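Local coordinates for protein dimethyl-sulfide monooxygenase (Hyphomicrobium sulfonivorans, PDB 6AK1) that catalyses the FMN- and NADH-dependent oxidation of dimethyl sulfide to methanethiol and formaldehyde, the first step in dimethyl sulfide degradation, at residues A[41-46]-A[90-95]; A[224-229]-A[234-239]; A[301-306]-A[361-366]. All blocks are in the same frame, centred on the assembly; numbering follows the deposited sequence.

Contact 1: A[41-46]-A[90-95]; sequences NMAMEL and SAMAAV
Met44 and Met92 start out alike: each has CG anti to its own carbonyl carbon and beside the backbone N (chi1 -65° and -74°), runs on nearly straight at chi2 and then bends at chi3. Each thioether chain is thereby laid against a short aliphatic group of the opposite segment. For Met92 that group is the methyl of Ala43, which points toward helix 89-94. It lies alongside the chain and not just at its end, with Ala43 CB 3.7 Å from Met92 CB, while Ala43 CB to Met92 SD is 3.9 Å. The Ala43 methyl and the base of the Met92 side chain meet here, with the CA atoms of Ala43 and Met92 5.8 Å apart.

In the TIM barrel of this luciferase-like monooxygenase, helices 36-48 and 89-94 lie on the outside of the parallel strands, one before and one after strand 53-57 in the sequence. Met92 reaches inward to Leu54 and Ile56 of that strand, and Met42 meets Leu54 from helix 36-48.

The second pair is built by Met44 and Val95, whose side chains cross obliquely. Met44 CG presses on Val95 CG2 at 3.5 Å, and Met44 SD lies beyond it, 4.0 Å from Val95 CB. The branch being touched, CG2, is the one wedged between the valine's own backbone N and carbonyl carbon. Val95 follows the last turn of helix 89-94, and its N makes a weak bond back to Met92 O. Ala43 and Met92 are buried, whereas Met44 and Val95 lie at the exposed border. On another side of helix 36-48, Glu45 forms a salt bridge with Arg48 and a hydrogen bond with Thr406.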
loop_
_atom_site.group_PDB
_atom_site.type_symbol
_atom_site.label_atom_id
_atom_site.label_comp_id
_atom_site.label_asym_id
_atom_site.label_seq_id
_atom_site.Cartn_x
_atom_site.Cartn_y
_atom_site.Cartn_z
ATOM N N ASN A 41 -18.609 5.032 4.156
ATOM C CA ASN A 41 -19.253 3.732 4.363
ATOM C C ASN A 41 -18.232 2.590 4.360
ATOM O O ASN A 41 -18.338 1.659 5.155
ATOM C CB ASN A 41 -20.302 3.469 3.282
ATOM C CG ASN A 41 -21.518 4.346 3.418
ATOM O OD1 ASN A 41 -21.815 4.865 4.498
ATOM N ND2 ASN A 41 -22.253 4.497 2.320
ATOM N N MET A 42 -17.253 2.636 3.454
ATOM C CA MET A 42 -16.210 1.609 3.423
ATOM C C MET A 42 -15.443 1.553 4.748
ATOM O O MET A 42 -15.265 0.472 5.330
ATOM C CB MET A 42 -15.261 1.863 2.240
ATOM C CG MET A 42 -14.075 0.876 2.119
ATOM S SD MET A 42 -14.625 -0.862 2.021
ATOM C CE MET A 42 -15.725 -0.735 0.621
ATOM N N ALA A 43 -15.005 2.720 5.255
ATOM C CA ALA A 43 -14.208 2.755 6.484
ATOM C C ALA A 43 -14.994 2.224 7.674
ATOM O O ALA A 43 -14.443 1.511 8.521
ATOM C CB ALA A 43 -13.713 4.186 6.772
ATOM N N MET A 44 -16.275 2.583 7.773
ATOM C CA MET A 44 -17.094 2.077 8.867
ATOM C C MET A 44 -17.306 0.575 8.747
ATOM O O MET A 44 -17.288 -0.143 9.754
ATOM C CB MET A 44 -18.434 2.801 8.898
ATOM C CG MET A 44 -18.313 4.285 9.207
ATOM S SD MET A 44 -19.923 4.993 9.645
ATOM C CE MET A 44 -20.651 5.212 8.035
ATOM N N GLU A 45 -17.512 0.088 7.517
ATOM C CA GLU A 45 -17.724 -1.332 7.294
ATOM C C GLU A 45 -16.475 -2.146 7.635
ATOM O O GLU A 45 -16.591 -3.268 8.139
ATOM C CB GLU A 45 -18.154 -1.562 5.841
ATOM C CG GLU A 45 -18.247 -3.021 5.427
ATOM C CD GLU A 45 -19.492 -3.729 5.976
ATOM O OE1 GLU A 45 -20.123 -3.195 6.909
ATOM O OE2 GLU A 45 -19.841 -4.819 5.461
ATOM N N LEU A 46 -15.280 -1.586 7.404
ATOM C CA LEU A 46 -14.051 -2.251 7.832
ATOM C C LEU A 46 -13.970 -2.401 9.347
ATOM O O LEU A 46 -13.410 -3.388 9.830
ATOM C CB LEU A 46 -12.825 -1.495 7.314
ATOM C CG LEU A 46 -12.573 -1.515 5.795
ATOM C CD1 LEU A 46 -11.194 -1.016 5.478
ATOM C CD2 LEU A 46 -12.737 -2.902 5.238
ATOM N N SER A 90 -9.543 12.205 5.826
ATOM C CA SER A 90 -10.032 12.825 7.065
ATOM C C SER A 90 -11.500 12.505 7.307
ATOM O O SER A 90 -11.901 12.238 8.443
ATOM C CB SER A 90 -9.826 14.345 7.045
ATOM O OG SER A 90 -10.604 14.950 6.032
ATOM N N ALA A 91 -12.319 12.530 6.254
ATOM C CA ALA A 91 -13.711 12.120 6.411
ATOM C C ALA A 91 -13.806 10.697 6.959
ATOM O O ALA A 91 -14.636 10.422 7.835
ATOM C CB ALA A 91 -14.456 12.232 5.077
ATOM N N MET A 92 -12.945 9.785 6.473
ATOM C CA MET A 92 -13.015 8.389 6.910
ATOM C C MET A 92 -12.525 8.239 8.344
ATOM O O MET A 92 -13.051 7.421 9.109
ATOM C CB MET A 92 -12.193 7.494 5.969
ATOM C CG MET A 92 -12.843 7.242 4.619
ATOM S SD MET A 92 -11.981 5.922 3.682
ATOM C CE MET A 92 -10.379 6.708 3.391
ATOM N N ALA A 93 -11.516 9.026 8.721
ATOM C CA ALA A 93 -11.021 9.016 10.086
ATOM C C ALA A 93 -12.043 9.590 11.062
ATOM O O ALA A 93 -12.092 9.167 12.226
ATOM C CB ALA A 93 -9.712 9.801 10.153
ATOM N N ALA A 94 -12.868 10.542 10.606
ATOM C CA ALA A 94 -13.875 11.151 11.473
ATOM C C ALA A 94 -14.942 10.159 11.924
ATOM O O ALA A 94 -15.514 10.341 13.004
ATOM C CB ALA A 94 -14.554 12.331 10.765
ATOM N N VAL A 95 -15.260 9.145 11.117
ATOM C CA VAL A 95 -16.316 8.192 11.471
ATOM C C VAL A 95 -15.737 6.851 11.923
ATOM O O VAL A 95 -16.452 5.854 11.986
ATOM C CB VAL A 95 -17.320 7.995 10.323
ATOM C CG1 VAL A 95 -18.026 9.315 9.987
ATOM C CG2 VAL A 95 -16.631 7.408 9.078
#

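Contact 2: A[224-229]-A[234-239]; sequences IFQAGA and SKFAAS
Lys235 O is held by two donors of one residue: Ser239 OG at 2.7 Å and Ser239 N at 2.9 Å, which reach it from opposite faces of the carbonyl plane. The hydroxyl approaches at a C=O...donor angle of 145°, tilted 35° out of the carbonyl plane, and its bond folds the serine back onto the preceding turn of helix 232-240. Across the contact, Gln226 does most of the work. From strand 223-227 its extended chain pushes the amide in beside Ala237, with Gln226 CD 3.8 Å from Ala237 CA. The amide also crosses the Phe236 ring at about a right angle. An alanine here would remove the amide and would probably open a gap between the strand, the Phe236 ring and the Ala237 backbone. Farther along, the Ala237 methyl faces the strand, with Ala237 CB 4.0 Å from Ala227 O. Where the chain turns, Ser234 CB packs against Ala229 O at 3.2 Å, while the Ser234 hydroxyl bonds to Gly231 O.

Strand and helix run nearly antiparallel (156°), their axes 8.6 Å apart, as the first half of a beta-alpha-beta unit that continues into strand 243-246. Phe236 packs on Ala161, Asp162 and Met165 of helix 157-174, and Ser234 and Ala238 lie on Gln264 of helix 251-267.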
loop_
_atom_site.group_PDB
_atom_site.type_symbol
_atom_site.label_atom_id
_atom_site.label_comp_id
_atom_site.label_asym_id
_atom_site.label_seq_id
_atom_site.Cartn_x
_atom_site.Cartn_y
_atom_site.Cartn_z
ATOM N N ILE A 224 5.613 2.525 7.463
ATOM C CA ILE A 224 6.167 2.454 6.116
ATOM C C ILE A 224 5.678 1.180 5.441
ATOM O O ILE A 224 5.982 0.071 5.896
ATOM C CB ILE A 224 7.698 2.518 6.139
ATOM C CG1 ILE A 224 8.163 3.726 6.973
ATOM C CG2 ILE A 224 8.216 2.609 4.719
ATOM C CD1 ILE A 224 7.752 5.093 6.392
ATOM N N PHE A 225 4.903 1.335 4.370
ATOM C CA PHE A 225 4.526 0.228 3.500
ATOM C C PHE A 225 5.342 0.306 2.218
ATOM O O PHE A 225 5.632 1.398 1.717
ATOM C CB PHE A 225 3.034 0.255 3.142
ATOM C CG PHE A 225 2.105 -0.082 4.285
ATOM C CD1 PHE A 225 2.588 -0.585 5.480
ATOM C CD2 PHE A 225 0.734 0.100 4.148
ATOM C CE1 PHE A 225 1.717 -0.892 6.516
ATOM C CE2 PHE A 225 -0.147 -0.216 5.187
ATOM C CZ PHE A 225 0.345 -0.711 6.364
ATOM N N GLN A 226 5.716 -0.859 1.690
ATOM C CA GLN A 226 6.466 -0.926 0.441
ATOM C C GLN A 226 6.122 -2.204 -0.298
ATOM O O GLN A 226 5.804 -3.223 0.309
ATOM C CB GLN A 226 7.978 -0.909 0.654
ATOM C CG GLN A 226 8.502 0.391 1.152
ATOM C CD GLN A 226 9.974 0.326 1.423
ATOM O OE1 GLN A 226 10.396 -0.010 2.526
ATOM N NE2 GLN A 226 10.771 0.650 0.418
ATOM N N ALA A 227 6.210 -2.139 -1.616
ATOM C CA ALA A 227 6.031 -3.316 -2.442
ATOM C C ALA A 227 7.298 -4.155 -2.409
ATOM O O ALA A 227 8.415 -3.622 -2.392
ATOM C CB ALA A 227 5.698 -2.917 -3.877
ATOM N N GLY A 228 7.114 -5.475 -2.366
ATOM C CA GLY A 228 8.242 -6.373 -2.529
ATOM C C GLY A 228 8.957 -6.123 -3.843
ATOM O O GLY A 228 8.362 -5.702 -4.839
ATOM N N ALA A 229 10.263 -6.353 -3.833
ATOM C CA ALA A 229 11.075 -6.068 -5.002
ATOM C C ALA A 229 12.247 -7.032 -5.026
ATOM O O ALA A 229 12.569 -7.684 -4.029
ATOM C CB ALA A 229 11.568 -4.614 -5.012
ATOM N N SER A 234 15.311 -4.894 -3.522
ATOM C CA SER A 234 15.012 -5.745 -2.374
ATOM C C SER A 234 15.726 -5.260 -1.121
ATOM O O SER A 234 15.233 -5.475 -0.006
ATOM C CB SER A 234 15.394 -7.197 -2.677
ATOM O OG SER A 234 16.805 -7.358 -2.688
ATOM N N LYS A 235 16.882 -4.609 -1.276
ATOM C CA LYS A 235 17.569 -4.058 -0.112
ATOM C C LYS A 235 16.854 -2.810 0.393
ATOM O O LYS A 235 16.682 -2.634 1.603
ATOM C CB LYS A 235 19.031 -3.748 -0.450
ATOM C CG LYS A 235 19.951 -4.978 -0.535
ATOM C CD LYS A 235 21.264 -4.738 0.236
ATOM C CE LYS A 235 22.093 -6.026 0.391
ATOM N NZ LYS A 235 22.749 -6.150 1.745
ATOM N N PHE A 236 16.424 -1.946 -0.529
ATOM C CA PHE A 236 15.646 -0.767 -0.165
ATOM C C PHE A 236 14.393 -1.149 0.618
ATOM O O PHE A 236 14.093 -0.555 1.659
ATOM C CB PHE A 236 15.284 0.011 -1.430
ATOM C CG PHE A 236 14.541 1.285 -1.165
ATOM C CD1 PHE A 236 15.157 2.338 -0.493
ATOM C CD2 PHE A 236 13.230 1.446 -1.603
ATOM C CE1 PHE A 236 14.472 3.520 -0.250
ATOM C CE2 PHE A 236 12.540 2.639 -1.364
ATOM C CZ PHE A 236 13.167 3.668 -0.681
ATOM N N ALA A 237 13.653 -2.153 0.134
ATOM C CA ALA A 237 12.422 -2.568 0.803
ATOM C C ALA A 237 12.705 -3.165 2.174
ATOM O O ALA A 237 12.046 -2.814 3.161
ATOM C CB ALA A 237 11.661 -3.574 -0.067
ATOM N N ALA A 238 13.674 -4.084 2.256
ATOM C CA ALA A 238 13.961 -4.752 3.524
ATOM C C ALA A 238 14.507 -3.792 4.581
ATOM O O ALA A 238 14.295 -4.003 5.785
ATOM C CB ALA A 238 14.946 -5.902 3.295
ATOM N N SER A 239 15.229 -2.750 4.166
ATOM C CA SER A 239 15.717 -1.786 5.150
ATOM C C SER A 239 14.579 -0.958 5.752
ATOM O O SER A 239 14.574 -0.696 6.956
ATOM C CB SER A 239 16.764 -0.869 4.517
ATOM O OG SER A 239 17.771 -1.628 3.888
#

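Contact 3: A[301-306]-A[361-366]; sequences SYANPE and ERCIGG
Ala303 makes the first touch, aiming its methyl at the turn that follows helix 355-362. Ala303 CB stands 3.5 Å from Cys363 CB, tighter than carbons usually pack, and the same methyl, Ala303 CB, lies 3.6 Å from Cys363 SG. At Asn304 the backbone takes over: Asn304 O lies 3.6 Å from Cys363 SG, whereas the side chain caps helix 305-316, its OD1 bonded to Gly307 N. Pro305 opens that helix and offers its CA to the sulfur, with Pro305 CA 3.5 Å from Cys363 SG. The proline ring comes less close, Pro305 CB to Cys363 SG being 4.3 Å. With SG anti to the cysteine's carbonyl carbon (chi1 -76°), the thiol is carried into the bend of chain made by Ala303, Asn304 and Pro305, and Met308 packs on Cys363 from the next turn of the helix.

Both segments belong to the long excursion between barrel strands 276-284 and 370-372, so the contact ties the start of one of its helices to the chain leaving another. Glu306 ends the segment by reaching off to Arg67 in a salt bridge and to Tyr66 in a hydrogen bond.

Behind Cys363, Arg362 curls over its own chain. Arg362 NH2 makes a weak bond to Gly366 O (3.4 Å), and Tyr312 OH also bonds that carbonyl. Ile364 O lies over one face of the guanidinium, toward its rim. At Gly365 (phi 108°) a CB would be jammed against Ile364 O and would also run into Arg362 NH2.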
loop_
_atom_site.group_PDB
_atom_site.type_symbol
_atom_site.label_atom_id
_atom_site.label_comp_id
_atom_site.label_asym_id
_atom_site.label_seq_id
_atom_site.Cartn_x
_atom_site.Cartn_y
_atom_site.Cartn_z
ATOM N N SER A 301 -19.378 -13.148 -15.956
ATOM C CA SER A 301 -20.216 -12.820 -17.103
ATOM C C SER A 301 -20.193 -11.332 -17.426
ATOM O O SER A 301 -20.548 -10.959 -18.548
ATOM C CB SER A 301 -21.659 -13.295 -16.884
ATOM O OG SER A 301 -22.329 -12.526 -15.899
ATOM N N TYR A 302 -19.752 -10.478 -16.485
ATOM C CA TYR A 302 -19.564 -9.051 -16.739
ATOM C C TYR A 302 -18.146 -8.696 -17.165
ATOM O O TYR A 302 -17.848 -7.504 -17.334
ATOM C CB TYR A 302 -19.936 -8.229 -15.499
ATOM C CG TYR A 302 -21.422 -8.235 -15.235
ATOM C CD1 TYR A 302 -22.247 -7.294 -15.831
ATOM C CD2 TYR A 302 -21.999 -9.206 -14.426
ATOM C CE1 TYR A 302 -23.608 -7.312 -15.630
ATOM C CE2 TYR A 302 -23.363 -9.231 -14.206
ATOM C CZ TYR A 302 -24.161 -8.279 -14.814
ATOM O OH TYR A 302 -25.519 -8.275 -14.605
ATOM N N ALA A 303 -17.278 -9.689 -17.356
ATOM C CA ALA A 303 -15.867 -9.413 -17.600
ATOM C C ALA A 303 -15.682 -8.586 -18.867
ATOM O O ALA A 303 -16.421 -8.741 -19.844
ATOM C CB ALA A 303 -15.089 -10.719 -17.715
ATOM N N ASN A 304 -14.695 -7.683 -18.844
ATOM C CA ASN A 304 -14.259 -6.955 -20.036
ATOM C C ASN A 304 -12.822 -7.372 -20.319
ATOM O O ASN A 304 -11.879 -6.809 -19.738
ATOM C CB ASN A 304 -14.373 -5.442 -19.859
ATOM C CG ASN A 304 -14.151 -4.683 -21.178
ATOM O OD1 ASN A 304 -13.305 -5.071 -21.995
ATOM N ND2 ASN A 304 -14.907 -3.610 -21.390
ATOM N N PRO A 305 -12.611 -8.367 -21.196
ATOM C CA PRO A 305 -11.231 -8.830 -21.460
ATOM C C PRO A 305 -10.322 -7.744 -22.001
ATOM O O PRO A 305 -9.133 -7.716 -21.666
ATOM C CB PRO A 305 -11.430 -9.965 -22.479
ATOM C CG PRO A 305 -12.882 -10.429 -22.283
ATOM C CD PRO A 305 -13.631 -9.172 -21.907
ATOM N N GLU A 306 -10.844 -6.833 -22.821
ATOM C CA GLU A 306 -10.011 -5.740 -23.301
ATOM C C GLU A 306 -9.635 -4.762 -22.192
ATOM O O GLU A 306 -8.609 -4.086 -22.310
ATOM C CB GLU A 306 -10.704 -5.027 -24.464
ATOM C CG GLU A 306 -10.684 -5.883 -25.735
ATOM C CD GLU A 306 -10.543 -5.067 -27.010
ATOM O OE1 GLU A 306 -11.577 -4.723 -27.615
ATOM O OE2 GLU A 306 -9.400 -4.761 -27.402
ATOM N N GLU A 361 -10.900 -15.441 -17.665
ATOM C CA GLU A 361 -10.853 -15.807 -16.249
ATOM C C GLU A 361 -10.062 -14.792 -15.437
ATOM O O GLU A 361 -10.407 -14.509 -14.284
ATOM C CB GLU A 361 -10.242 -17.199 -16.057
ATOM C CG GLU A 361 -11.034 -18.339 -16.658
ATOM C CD GLU A 361 -11.856 -19.100 -15.626
ATOM O OE1 GLU A 361 -13.094 -19.163 -15.798
ATOM O OE2 GLU A 361 -11.265 -19.639 -14.657
ATOM N N ARG A 362 -8.981 -14.253 -16.008
ATOM C CA ARG A 362 -8.139 -13.309 -15.278
ATOM C C ARG A 362 -8.772 -11.925 -15.145
ATOM O O ARG A 362 -8.232 -11.085 -14.417
ATOM C CB ARG A 362 -6.758 -13.210 -15.943
ATOM C CG ARG A 362 -5.984 -14.551 -16.028
ATOM C CD ARG A 362 -6.017 -15.344 -14.711
ATOM N NE ARG A 362 -5.591 -14.520 -13.587
ATOM C CZ ARG A 362 -5.909 -14.750 -12.318
ATOM N NH1 ARG A 362 -6.653 -15.799 -12.012
ATOM N NH2 ARG A 362 -5.490 -13.920 -11.363
ATOM N N CYS A 363 -9.914 -11.672 -15.791
ATOM C CA CYS A 363 -10.635 -10.427 -15.546
ATOM C C CYS A 363 -11.012 -10.240 -14.082
ATOM O O CYS A 363 -11.411 -9.135 -13.708
ATOM C CB CYS A 363 -11.893 -10.353 -16.409
ATOM S SG CYS A 363 -11.547 -9.958 -18.131
ATOM N N ILE A 364 -10.920 -11.286 -13.263
ATOM C CA ILE A 364 -10.971 -11.181 -11.805
ATOM C C ILE A 364 -9.618 -11.599 -11.252
ATOM O O ILE A 364 -9.141 -12.707 -11.537
ATOM C CB ILE A 364 -12.070 -12.069 -11.200
ATOM C CG1 ILE A 364 -13.457 -11.568 -11.600
ATOM C CG2 ILE A 364 -11.912 -12.124 -9.680
ATOM C CD1 ILE A 364 -14.561 -12.465 -11.117
ATOM N N GLY A 365 -9.010 -10.735 -10.452
ATOM C CA GLY A 365 -7.802 -11.071 -9.722
ATOM C C GLY A 365 -6.550 -10.406 -10.248
ATOM O O GLY A 365 -5.556 -10.326 -9.519
ATOM N N GLY A 366 -6.570 -9.927 -11.485
ATOM C CA GLY A 366 -5.416 -9.274 -12.069
ATOM C C GLY A 366 -4.271 -10.238 -12.295
ATOM O O GLY A 366 -4.370 -11.165 -13.108
#

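The three contacts follow one another along the chain, and none touches another. Their centres lie 28 to 30 Å apart, and nearest atoms come to about 11 Å between contacts 1 and 2, 15 Å between 2 and 3, and 16 Å between 1 and 3. Contact 2 is next to the probable FMN site: the Phe236 side chain is about 4 Å from that of Tyr158, and the Ser234 side chain about 5 Å from that of Ser230, both assigned to FMN by similarity. Contact 1 is more remote, with the Met92 side chain about 12 Å from that of Thr104, another FMN position assigned by similarity. Contact 3 lies away from these positions, its centre 23 Å from the chain's centre.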